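Local structure of phosphonopyruvate hydrolase (Variovorax sp., 2HJP) at residues A[23-28]-A[68-73]; A[77-82]-A[104-109]; A[19-24]-A[43-48]. The protein hydrolyses 3-phosphonopyruvate to pyruvate and phosphate by cleaving its carbon-phosphorus bond, with magnesium, cobalt or manganese as divalent metal cofactor. All coordinates share one frame; numbering follows the deposited sequence.

Interaction 1 of 3, residues A[23-28]-A[68-73]. With NA (sodium ion), chain D.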
loop_
_atom_site.group_PDB
_atom_site.type_symbol
_atom_site.label_atom_id
_atom_site.label_comp_id
_atom_site.label_asym_id
_atom_site.label_seq_id
_atom_site.Cartn_x
_atom_site.Cartn_y
_atom_site.Cartn_z
ATOM N N HIS A 23 11.867 13.587 3.042
ATOM C CA HIS A 23 11.454 12.493 2.122
ATOM C C HIS A 23 11.117 11.193 2.916
ATOM O O HIS A 23 10.740 10.150 2.332
ATOM C CB HIS A 23 12.529 12.244 1.029
ATOM C CG HIS A 23 13.935 12.173 1.545
ATOM N ND1 HIS A 23 14.712 13.304 1.780
ATOM C CD2 HIS A 23 14.727 11.112 1.816
ATOM C CE1 HIS A 23 15.919 12.925 2.175
ATOM N NE2 HIS A 23 15.948 11.603 2.212
ATOM N N ASN A 24 11.307 11.214 4.238
ATOM C CA ASN A 24 10.915 10.079 5.086
ATOM C C ASN A 24 10.737 10.565 6.520
ATOM O O ASN A 24 11.058 11.702 6.785
ATOM C CB ASN A 24 11.897 8.896 5.016
ATOM C CG ASN A 24 13.261 9.264 5.385
ATOM O OD1 ASN A 24 13.461 9.890 6.364
ATOM N ND2 ASN A 24 14.239 8.827 4.593
ATOM N N PRO A 25 10.151 9.737 7.423
ATOM C CA PRO A 25 9.928 10.144 8.834
ATOM C C PRO A 25 11.235 10.452 9.613
ATOM O O PRO A 25 11.249 11.313 10.493
ATOM C CB PRO A 25 9.199 8.948 9.433
ATOM C CG PRO A 25 8.355 8.442 8.247
ATOM C CD PRO A 25 9.401 8.503 7.126
ATOM N N LEU A 26 12.316 9.731 9.297
ATOM C CA LEU A 26 13.564 9.985 9.999
ATOM C C LEU A 26 14.042 11.435 9.706
ATOM O O LEU A 26 14.411 12.175 10.609
ATOM C CB LEU A 26 14.661 8.924 9.636
ATOM C CG LEU A 26 16.083 9.098 10.230
ATOM C CD1 LEU A 26 16.026 9.048 11.719
ATOM C CD2 LEU A 26 17.063 8.034 9.736
ATOM N N VAL A 27 14.082 11.792 8.440
ATOM C CA VAL A 27 14.499 13.137 8.071
ATOM C C VAL A 27 13.528 14.159 8.709
ATOM O O VAL A 27 13.955 15.226 9.173
ATOM C CB VAL A 27 14.457 13.293 6.523
ATOM C CG1 VAL A 27 14.502 14.775 6.153
ATOM C CG2 VAL A 27 15.653 12.438 5.886
ATOM N N ALA A 28 12.229 13.846 8.733
ATOM C CA ALA A 28 11.257 14.796 9.364
ATOM C C ALA A 28 11.603 14.947 10.835
ATOM O O ALA A 28 11.530 16.055 11.422
ATOM C CB ALA A 28 9.805 14.289 9.177
ATOM N N ARG A 68 1.199 10.181 6.154
ATOM C CA ARG A 68 0.718 9.517 7.381
ATOM C C ARG A 68 1.861 9.123 8.317
ATOM O O ARG A 68 1.824 9.376 9.537
ATOM C CB ARG A 68 -0.059 8.225 7.056
ATOM C CG ARG A 68 -1.104 7.922 8.119
ATOM C CD ARG A 68 -1.717 6.501 7.902
ATOM N NE ARG A 68 -2.299 6.489 6.539
ATOM C CZ ARG A 68 -3.413 7.134 6.188
ATOM N NH1 ARG A 68 -4.148 7.849 7.092
ATOM N NH2 ARG A 68 -3.756 7.144 4.889
ATOM N N ALA A 69 2.853 8.466 7.735
ATOM C CA ALA A 69 3.994 8.028 8.478
ATOM C C ALA A 69 4.764 9.244 9.080
ATOM O O ALA A 69 5.182 9.197 10.213
ATOM C CB ALA A 69 4.929 7.177 7.505
ATOM N N ILE A 70 4.958 10.307 8.304
ATOM C CA ILE A 70 5.650 11.485 8.867
ATOM C C ILE A 70 4.828 12.130 10.013
ATOM O O ILE A 70 5.351 12.457 11.058
ATOM C CB ILE A 70 5.887 12.569 7.781
ATOM C CG1 ILE A 70 6.992 12.094 6.815
ATOM C CG2 ILE A 70 6.221 13.978 8.491
ATOM C CD1 ILE A 70 7.175 12.967 5.581
ATOM N N ALA A 71 3.519 12.316 9.811
ATOM C CA ALA A 71 2.727 12.952 10.834
ATOM C C ALA A 71 2.691 12.089 12.109
ATOM O O ALA A 71 2.573 12.640 13.176
ATOM C CB ALA A 71 1.295 13.243 10.304
ATOM N N SER A 72 2.828 10.763 12.002
ATOM C CA SER A 72 2.774 9.915 13.190
ATOM C C SER A 72 4.108 9.896 13.920
ATOM O O SER A 72 4.247 9.343 15.014
ATOM C CB SER A 72 2.366 8.473 12.803
ATOM O OG SER A 72 3.370 7.877 11.989
ATOM N N THR A 73 5.110 10.505 13.309
ATOM C CA THR A 73 6.436 10.546 13.907
ATOM C C THR A 73 6.748 11.929 14.527
ATOM O O THR A 73 7.409 11.983 15.524
ATOM C CB THR A 73 7.493 10.229 12.821
ATOM O OG1 THR A 73 7.260 8.904 12.345
ATOM C CG2 THR A 73 8.968 10.306 13.330
HETATM NA NA NA D . 11.490 8.196 0.606
#
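Ile70 turns CG2 away from its own backbone N and keeps CG1 beside that N (chi1 -72°), and this divides its two branches over the first turn of helix 25-34: CG2 reaches Ala28 CB at 3.7 Å, whereas CG1 runs up to the Asn24-Pro25 peptide, 4.0 Å from Pro25 N. Thr73 has a similar first torsion (chi1 -62°), and both its branches face the proline, with OG1 3.5 Å from Pro25 CB and CG2 close to Pro25 O. The third touching point is Pro25 CG, which lies 3.7 Å from Ala69 CB, so the pyrrolidine ring touches Ala69 with CG and Thr73 with CB. The contact is van der Waals in kind, and the nearby hydroxyls and the Asn24 amide bond within their own segments. Thr73 OG1 donates to Ala69 O (3.0 Å) and Ser72 OG donates to the same oxygen from the opposite face of its carbonyl plane, so Ala69 O grips both hydroxyls. On the other side Asn24 is the N-cap: its OD1 accepts from Val27 N at 2.9 Å, in an almost straight bond (176°). Just before it, His23 O binds a sodium ion at 2.7 Å together with Ser49 OG. Ile39 of strand 38-41 touches both Ala28 and Ile70, while Ser49 and Tyr50 of the second subunit pack on Pro25 and Ala69 respectively. The start of helix 25-34 thus meets the C-terminal part of helix 60-71 and the residues after it, in the outer helical layer of a TIM barrel.

Interaction 2 of 3, residues A[77-82]-A[104-109]. With MG (magnesium ion), chain C; PPR (phosphonopyruvate), chain G.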
loop_
_atom_site.group_PDB
_atom_site.type_symbol
_atom_site.label_atom_id
_atom_site.label_comp_id
_atom_site.label_asym_id
_atom_site.label_seq_id
_atom_site.Cartn_x
_atom_site.Cartn_y
_atom_site.Cartn_z
ATOM N N PRO A 77 3.585 20.665 12.899
ATOM C CA PRO A 77 2.715 20.605 11.705
ATOM C C PRO A 77 3.390 20.121 10.416
ATOM O O PRO A 77 4.548 20.465 10.122
ATOM C CB PRO A 77 2.252 22.060 11.515
ATOM C CG PRO A 77 2.330 22.626 12.907
ATOM C CD PRO A 77 3.615 22.040 13.452
ATOM N N LEU A 78 2.623 19.400 9.633
ATOM C CA LEU A 78 3.079 18.865 8.353
ATOM C C LEU A 78 2.240 19.589 7.295
ATOM O O LEU A 78 0.995 19.612 7.391
ATOM C CB LEU A 78 2.767 17.347 8.270
ATOM C CG LEU A 78 2.897 16.755 6.864
ATOM C CD1 LEU A 78 4.321 16.974 6.343
ATOM C CD2 LEU A 78 2.526 15.206 6.937
ATOM N N ILE A 79 2.922 20.175 6.318
ATOM C CA ILE A 79 2.314 20.852 5.204
ATOM C C ILE A 79 2.543 19.850 4.070
ATOM O O ILE A 79 3.710 19.592 3.698
ATOM C CB ILE A 79 3.077 22.131 4.881
ATOM C CG1 ILE A 79 3.099 23.061 6.096
ATOM C CG2 ILE A 79 2.471 22.778 3.616
ATOM C CD1 ILE A 79 4.124 22.698 7.162
ATOM N N ALA A 80 1.463 19.273 3.533
ATOM C CA ALA A 80 1.599 18.311 2.440
ATOM C C ALA A 80 1.428 18.920 1.037
ATOM O O ALA A 80 0.492 19.696 0.798
ATOM C CB ALA A 80 0.565 17.167 2.642
ATOM N N ASP A 81 2.323 18.531 0.116
ATOM C CA ASP A 81 2.278 18.938 -1.279
ATOM C C ASP A 81 1.278 18.011 -2.048
ATOM O O ASP A 81 1.517 16.814 -2.159
ATOM C CB ASP A 81 3.686 18.766 -1.871
ATOM C CG ASP A 81 3.795 19.194 -3.322
ATOM O OD1 ASP A 81 2.788 19.593 -3.960
ATOM O OD2 ASP A 81 4.942 19.114 -3.832
ATOM N N ILE A 82 0.160 18.536 -2.557
ATOM C CA ILE A 82 -0.751 17.654 -3.312
ATOM C C ILE A 82 -0.767 17.993 -4.794
ATOM O O ILE A 82 -1.758 17.763 -5.512
ATOM C CB ILE A 82 -2.200 17.636 -2.700
ATOM C CG1 ILE A 82 -2.821 19.031 -2.727
ATOM C CG2 ILE A 82 -2.098 17.131 -1.251
ATOM C CD1 ILE A 82 -4.325 19.069 -2.469
ATOM N N ALA A 104 -1.930 15.549 8.110
ATOM C CA ALA A 104 -1.355 16.807 7.565
ATOM C C ALA A 104 -2.130 18.034 8.123
ATOM O O ALA A 104 -3.367 17.957 8.349
ATOM C CB ALA A 104 -1.441 16.811 6.048
ATOM N N SER A 105 -1.431 19.131 8.370
ATOM C CA SER A 105 -2.100 20.319 8.911
ATOM C C SER A 105 -2.444 21.334 7.769
ATOM O O SER A 105 -3.244 22.281 7.979
ATOM C CB SER A 105 -1.243 20.983 9.991
ATOM O OG SER A 105 -1.300 20.246 11.230
ATOM N N ALA A 106 -1.906 21.072 6.569
ATOM C CA ALA A 106 -2.128 21.925 5.385
ATOM C C ALA A 106 -1.820 21.136 4.141
ATOM O O ALA A 106 -1.105 20.104 4.206
ATOM C CB ALA A 106 -1.164 23.119 5.427
ATOM N N ILE A 107 -2.346 21.637 3.017
ATOM C CA ILE A 107 -2.037 21.091 1.716
ATOM C C ILE A 107 -1.734 22.340 0.893
ATOM O O ILE A 107 -2.176 23.437 1.212
ATOM C CB ILE A 107 -3.176 20.286 1.067
ATOM C CG1 ILE A 107 -4.543 21.018 1.103
ATOM C CG2 ILE A 107 -3.282 18.982 1.826
ATOM C CD1 ILE A 107 -4.694 22.142 0.095
ATOM N N VAL A 108 -0.874 22.150 -0.096
ATOM C CA VAL A 108 -0.464 23.161 -1.080
ATOM C C VAL A 108 -0.894 22.512 -2.417
ATOM O O VAL A 108 -0.489 21.399 -2.756
ATOM C CB VAL A 108 1.060 23.403 -1.096
ATOM C CG1 VAL A 108 1.472 24.370 -2.329
ATOM C CG2 VAL A 108 1.454 24.041 0.209
ATOM N N MET A 109 -1.687 23.255 -3.190
ATOM C CA MET A 109 -2.204 22.811 -4.484
ATOM C C MET A 109 -1.910 23.961 -5.489
ATOM O O MET A 109 -2.188 25.119 -5.203
ATOM C CB MET A 109 -3.721 22.557 -4.387
ATOM C CG MET A 109 -4.289 22.015 -5.640
ATOM S SD MET A 109 -6.000 21.503 -5.515
ATOM C CE MET A 109 -6.774 22.931 -4.736
HETATM MG MG MG C . 5.965 19.730 -5.533
HETATM C C1 PPR G . 8.199 20.438 -4.006
HETATM O O1 PPR G . 9.109 20.539 -3.083
HETATM O "O2'" PPR G . 7.754 19.401 -4.418
HETATM C C2 PPR G . 7.709 21.754 -4.530
HETATM C C3 PPR G . 8.405 22.920 -4.672
HETATM O O2 PPR G . 6.429 21.717 -4.904
HETATM P P PPR G . 9.301 22.863 -6.297
HETATM O O1P PPR G . 8.162 22.805 -7.353
HETATM O O2P PPR G . 10.190 21.591 -6.256
HETATM O O3P PPR G . 10.008 24.133 -6.373
HETATM O O HOH W 1 0.338 18.153 10.893
HETATM O O HOH W 2 4.104 20.438 -6.264
HETATM O O HOH W 3 5.682 17.794 -6.369
HETATM O O HOH W 4 6.924 20.133 -7.356
#
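Asp81, bridged in parallel register to Val108, binds the magnesium ion through OD2 at 2.1 Å. Phosphonopyruvate O2 and O2' and three waters supply the other five ligands, so the metal is six-coordinate and chelated by the substrate. With CG anti to the backbone N (chi1 -178°), the carboxylate leaves the strand on the face it shares with Ile79, Ala106 and Val108, and the backbone amides of Gly43 and Asp83 hold OD2 and OD1 respectively. The main chain is pinned on both sides of Asp81: Val108 N donates to Ala80 O at 2.9 Å, and Ile82 N donates to Val108 O at 2.9 Å. These are the third and fourth strands of the TIM barrel, joined through helix 89-102 as a beta-alpha-beta unit and inclined at 28°. On the Asp81 face, Ile79 CG2 meets Val108 CG2 at 3.8 Å, next to Trp40 and Arg155 of the substrate site. Toward the helix, Tyr99 touches Ala80, Ile82 and Ile107, and Ile82 CG2 crosses to Ile107 CG2 at 3.8 Å. Farther from the metal, Ser105 N donates to Leu78 O at 2.7 Å in the carbonyl plane, and a water links Leu78 N with Ser105 OG, which also bonds Asn4.

Interaction 3 of 3, residues A[19-24]-A[43-48]. With NA (sodium ion), chain D; PPR (phosphonopyruvate), chain G.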
loop_
_atom_site.group_PDB
_atom_site.type_symbol
_atom_site.label_atom_id
_atom_site.label_comp_id
_atom_site.label_asym_id
_atom_site.label_seq_id
_atom_site.Cartn_x
_atom_site.Cartn_y
_atom_site.Cartn_z
ATOM N N ALA A 19 9.424 25.816 7.400
ATOM C CA ALA A 19 9.079 24.402 7.193
ATOM C C ALA A 19 10.211 23.823 6.300
ATOM O O ALA A 19 10.587 24.421 5.299
ATOM C CB ALA A 19 7.731 24.254 6.454
ATOM N N MET A 20 10.695 22.660 6.673
ATOM C CA MET A 20 11.787 21.943 5.939
ATOM C C MET A 20 11.297 20.661 5.252
ATOM O O MET A 20 10.516 19.829 5.812
ATOM C CB MET A 20 12.900 21.559 6.937
ATOM C CG MET A 20 14.026 20.646 6.353
ATOM S SD MET A 20 14.795 21.393 4.899
ATOM C CE MET A 20 15.816 22.706 5.687
ATOM N N ALA A 21 11.785 20.495 4.035
ATOM C CA ALA A 21 11.470 19.311 3.274
ATOM C C ALA A 21 11.911 18.019 4.002
ATOM O O ALA A 21 12.928 17.992 4.721
ATOM C CB ALA A 21 12.221 19.383 1.922
ATOM N N ALA A 22 11.165 16.939 3.779
ATOM C CA ALA A 22 11.524 15.650 4.307
ATOM C C ALA A 22 11.034 14.596 3.324
ATOM O O ALA A 22 9.917 14.714 2.819
ATOM C CB ALA A 22 10.903 15.379 5.699
ATOM N N HIS A 23 11.867 13.587 3.042
ATOM C CA HIS A 23 11.454 12.493 2.122
ATOM C C HIS A 23 11.117 11.193 2.916
ATOM O O HIS A 23 10.740 10.150 2.332
ATOM C CB HIS A 23 12.529 12.244 1.029
ATOM C CG HIS A 23 13.935 12.173 1.545
ATOM N ND1 HIS A 23 14.712 13.304 1.780
ATOM C CD2 HIS A 23 14.727 11.112 1.816
ATOM C CE1 HIS A 23 15.919 12.925 2.175
ATOM N NE2 HIS A 23 15.948 11.603 2.212
ATOM N N ASN A 24 11.307 11.214 4.238
ATOM C CA ASN A 24 10.915 10.079 5.086
ATOM C C ASN A 24 10.737 10.565 6.520
ATOM O O ASN A 24 11.058 11.702 6.785
ATOM C CB ASN A 24 11.897 8.896 5.016
ATOM C CG ASN A 24 13.261 9.264 5.385
ATOM O OD1 ASN A 24 13.461 9.890 6.364
ATOM N ND2 ASN A 24 14.239 8.827 4.593
ATOM N N GLY A 43 6.681 16.840 -2.838
ATOM C CA GLY A 43 6.523 15.834 -3.901
ATOM C C GLY A 43 7.850 15.663 -4.676
ATOM O O GLY A 43 8.168 14.599 -5.165
ATOM N N PHE A 44 8.657 16.723 -4.759
ATOM C CA PHE A 44 9.911 16.657 -5.473
ATOM C C PHE A 44 10.849 15.707 -4.694
ATOM O O PHE A 44 11.502 14.787 -5.273
ATOM C CB PHE A 44 10.550 18.077 -5.538
ATOM C CG PHE A 44 11.923 18.070 -6.189
ATOM C CD1 PHE A 44 12.037 18.044 -7.570
ATOM C CD2 PHE A 44 13.072 17.994 -5.411
ATOM C CE1 PHE A 44 13.322 17.936 -8.180
ATOM C CE2 PHE A 44 14.319 17.893 -5.990
ATOM C CZ PHE A 44 14.434 17.864 -7.407
ATOM N N GLU A 45 10.934 15.936 -3.387
ATOM C CA GLU A 45 11.782 15.064 -2.555
ATOM C C GLU A 45 11.335 13.610 -2.555
ATOM O O GLU A 45 12.170 12.725 -2.693
ATOM C CB GLU A 45 11.839 15.518 -1.118
ATOM C CG GLU A 45 12.742 16.765 -0.938
ATOM C CD GLU A 45 13.699 16.616 0.225
ATOM O OE1 GLU A 45 13.523 15.626 0.991
ATOM O OE2 GLU A 45 14.597 17.473 0.378
ATOM N N LEU A 46 10.031 13.340 -2.407
ATOM C CA LEU A 46 9.641 11.942 -2.376
ATOM C C LEU A 46 9.858 11.311 -3.777
ATOM O O LEU A 46 10.367 10.195 -3.877
ATOM C CB LEU A 46 8.176 11.818 -1.949
ATOM C CG LEU A 46 7.699 10.414 -1.761
ATOM C CD1 LEU A 46 8.512 9.719 -0.705
ATOM C CD2 LEU A 46 6.244 10.453 -1.387
ATOM N N SER A 47 9.496 11.996 -4.860
ATOM C CA SER A 47 9.732 11.384 -6.172
ATOM C C SER A 47 11.253 11.232 -6.395
ATOM O O SER A 47 11.705 10.262 -6.968
ATOM C CB SER A 47 9.067 12.220 -7.321
ATOM O OG SER A 47 9.667 13.500 -7.272
ATOM N N ALA A 48 12.058 12.192 -5.955
ATOM C CA ALA A 48 13.508 12.061 -6.163
ATOM C C ALA A 48 14.004 10.819 -5.411
ATOM O O ALA A 48 14.855 10.056 -5.918
ATOM C CB ALA A 48 14.249 13.337 -5.675
HETATM NA NA NA D . 11.490 8.196 0.606
HETATM C C1 PPR G . 8.199 20.438 -4.006
HETATM O O1 PPR G . 9.109 20.539 -3.083
HETATM O "O2'" PPR G . 7.754 19.401 -4.418
HETATM C C2 PPR G . 7.709 21.754 -4.530
HETATM C C3 PPR G . 8.405 22.920 -4.672
HETATM O O2 PPR G . 6.429 21.717 -4.904
HETATM P P PPR G . 9.301 22.863 -6.297
HETATM O O1P PPR G . 8.162 22.805 -7.353
HETATM O O2P PPR G . 10.190 21.591 -6.256
HETATM O O3P PPR G . 10.008 24.133 -6.373
#
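His23 and Glu45 are joined by a His-carboxylate hydrogen bond at the C-terminal mouth of the TIM barrel, where the loop after strand 17-21 meets helix 43-49, which follows strand 38-41. The polar contact is between His23 ND1 and Glu45 OE1, 2.7 Å apart with an N-H...O angle of 158°. OE1 lies at the ring edge, close to the imidazole plane, and is met on its syn side, but the donor stands out of the carboxylate plane, and the two flat groups are turned 42° against each other. His23 carries CG between its backbone N and carbonyl carbon (chi1 46°), which brings the ND1 edge of the ring to Glu45 OE1; the Glu45 chain bends at its second torsion to meet it. The other oxygen, OE2, accepts from Ile239 N at the start of helix 237-256, so both carboxylate oxygens are held. A glutamine in its place would probably leave either His23 ND1 or Ile239 N facing an amide NH2 instead of an acceptor, and so weaken the tie between the loop and the two helices.

Van der Waals contacts fill in around this bond. Ala21 CB lies 3.4 Å from Glu45 OE2, and His23 CB lies 4.0 Å from Glu45 CB. Leu46 approaches with one methyl, CD1, 3.8 Å from His23 O.

Metal and ligand contacts make up the last group. The same methyl, Leu46 CD1, lies 3.6 Å from the sodium ion held by His23 O. At the start of the helix, Phe44 N donates at 2.8 Å to phosphonopyruvate O2', an oxygen that also binds magnesium.

Along the chain, interactions 1 and 3 overlap at His23 and Asn24, and interaction 2 follows after both. The centres of interactions 1 and 3 lie about 10 Å apart, those of interactions 2 and 3 about 12 Å, and those of interactions 1 and 2 about 13 Å. All belong to one TIM barrel: interaction 2 is inside its sheet, interaction 3 at its mouth, interaction 1 in the helical layer. Packing links them, as Ile70 CG2 meets Leu78 CD1 at 4.1 Å and Val27 CG1 meets Ala22 CA at 3.6 Å. Interactions 2 and 3 both reach phosphonopyruvate; Phe44, which binds the substrate, also packs on Gln276 of the second subunit, so the active site lies near a subunit interface.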